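PDB 2RCY: pyrroline carboxylate reductase from Plasmodium falciparum, which probably catalyses the NADPH-dependent reduction of pyrroline-5-carboxylate to proline and binds NADP in a Rossmann-type domain. Local coordinates for residues E54-R57 / I61-C64. Sequence-based numbering, arbitrary orientation.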
ATOM      1  N   GLU A  54       5.283 -32.634  45.647  1.00 56.61           N
ATOM      2  CA  GLU A  54       6.018 -32.461  46.899  1.00 56.34           C
ATOM      3  C   GLU A  54       6.297 -30.987  47.184  1.00 56.05           C
ATOM      4  O   GLU A  54       6.474 -30.595  48.339  1.00 56.08           O
ATOM      5  CB  GLU A  54       7.318 -33.266  46.873  1.00 56.39           C
ATOM      6  CG  GLU A  54       7.115 -34.760  47.104  1.00 56.71           C
ATOM      7  CD  GLU A  54       8.273 -35.600  46.601  1.00 57.25           C
ATOM      8  OE1 GLU A  54       8.642 -35.462  45.414  1.00 57.48           O
ATOM      9  OE2 GLU A  54       8.805 -36.413  47.388  1.00 57.45           O
ATOM     10  N   LEU A  55       6.333 -30.181  46.123  1.00 55.66           N
ATOM     11  CA  LEU A  55       6.431 -28.730  46.242  1.00 55.27           C
ATOM     12  C   LEU A  55       5.121 -28.152  46.776  1.00 55.02           C
ATOM     13  O   LEU A  55       5.133 -27.275  47.637  1.00 55.03           O
ATOM     14  CB  LEU A  55       6.789 -28.102  44.888  1.00 55.28           C
ATOM     15  CG  LEU A  55       6.951 -26.581  44.763  1.00 55.18           C
ATOM     16  CD1 LEU A  55       7.975 -26.248  43.696  1.00 55.12           C
ATOM     17  CD2 LEU A  55       5.623 -25.893  44.463  1.00 55.07           C
ATOM     18  N   ALA A  56       4.000 -28.651  46.259  1.00 54.66           N
ATOM     19  CA  ALA A  56       2.674 -28.192  46.673  1.00 54.33           C
ATOM     20  C   ALA A  56       2.319 -28.654  48.085  1.00 54.08           C
ATOM     21  O   ALA A  56       1.588 -27.969  48.801  1.00 54.07           O
ATOM     22  CB  ALA A  56       1.614 -28.652  45.679  1.00 54.35           C
ATOM     23  N   ARG A  57       2.842 -29.816  48.474  1.00 53.79           N
ATOM     24  CA  ARG A  57       2.592 -30.385  49.799  1.00 53.43           C
ATOM     25  C   ARG A  57       3.403 -29.685  50.889  1.00 53.17           C
ATOM     26  O   ARG A  57       3.001 -29.671  52.055  1.00 53.18           O
ATOM     27  CB  ARG A  57       2.895 -31.885  49.801  1.00 53.43           C
ATOM     28  N   ILE A  61       2.379 -21.081  49.620  1.00 48.97           N
ATOM     29  CA  ILE A  61       1.967 -20.387  48.404  1.00 48.51           C
ATOM     30  C   ILE A  61       2.667 -21.020  47.201  1.00 48.25           C
ATOM     31  O   ILE A  61       3.897 -21.114  47.163  1.00 48.12           O
ATOM     32  CB  ILE A  61       2.239 -18.859  48.483  1.00 48.53           C
ATOM     33  CG1 ILE A  61       1.310 -18.208  49.516  1.00 48.52           C
ATOM     34  CG2 ILE A  61       2.063 -18.199  47.114  1.00 48.40           C
ATOM     35  CD1 ILE A  61       1.632 -16.757  49.841  1.00 48.46           C
ATOM     36  N   ILE A  62       1.869 -21.461  46.233  1.00 47.93           N
ATOM     37  CA  ILE A  62       2.376 -22.150  45.048  1.00 47.68           C
ATOM     38  C   ILE A  62       2.199 -21.276  43.807  1.00 47.50           C
ATOM     39  O   ILE A  62       1.112 -20.752  43.555  1.00 47.47           O
ATOM     40  CB  ILE A  62       1.693 -23.535  44.846  1.00 47.63           C
ATOM     41  CG1 ILE A  62       1.894 -24.438  46.071  1.00 47.66           C
ATOM     42  CG2 ILE A  62       2.239 -24.240  43.616  1.00 47.63           C
ATOM     43  CD1 ILE A  62       0.774 -24.369  47.101  1.00 47.64           C
ATOM     44  N   VAL A  63       3.279 -21.120  43.045  1.00 47.36           N
ATOM     45  CA  VAL A  63       3.264 -20.329  41.817  1.00 47.25           C
ATOM     46  C   VAL A  63       3.354 -21.241  40.596  1.00 47.21           C
ATOM     47  O   VAL A  63       4.306 -22.012  40.453  1.00 47.13           O
ATOM     48  CB  VAL A  63       4.411 -19.282  41.780  1.00 47.21           C
ATOM     49  CG1 VAL A  63       4.318 -18.415  40.529  1.00 47.19           C
ATOM     50  CG2 VAL A  63       4.383 -18.408  43.018  1.00 47.10           C
ATOM     51  N   CYS A  64       2.350 -21.149  39.728  1.00 47.19           N
ATOM     52  CA  CYS A  64       2.333 -21.893  38.473  1.00 47.19           C
ATOM     53  C   CYS A  64       3.034 -21.082  37.388  1.00 47.21           C
ATOM     54  O   CYS A  64       2.453 -20.160  36.813  1.00 47.16           O
ATOM     55  CB  CYS A  64       0.896 -22.226  38.063  1.00 47.17           C
ATOM     56  SG  CYS A  64       0.765 -23.404  36.700  1.00 47.13           S
TER
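The backbone carbonyl O of Ala-56 accepts a hydrogen bond from NZ of Lys-85, and CD1 of Ile-62 lies at van der Waals distance, 4.1 Å from that O. Across the two segments the contact is apolar and converges on Ile-62, whose side chain leaves the strand toward the helix. Its two branches divide the work. CG1, beside the backbone N (chi1 -58°), lies against the helix backbone, 3.9 Å from CA of Ala-56, with CB of Ala-56 a little farther off. CG2 meets CD2 of Leu-55 at 3.9 Å. Leu-55 reaches it with an extended first torsion (chi1 -180°), its side chain running alongside that of Ile-62 in the opposite direction. All three residues are buried, and the CA atoms of Ala-56 and Ile-62 are 6.3 Å apart, an approach consistent with the small side chain of Ala-56. Helix 52-58 thus packs through Leu-55 and Ala-56 on a face of the parallel, Rossmann-type part of the sheet and leads through a short connection into strand 61-64. That strand is hydrogen-bonded between strands 7-10 and 86-89, while Leu-82 and Met-10 also touch Ile-62 and Ile-78 adjoins Ala-56.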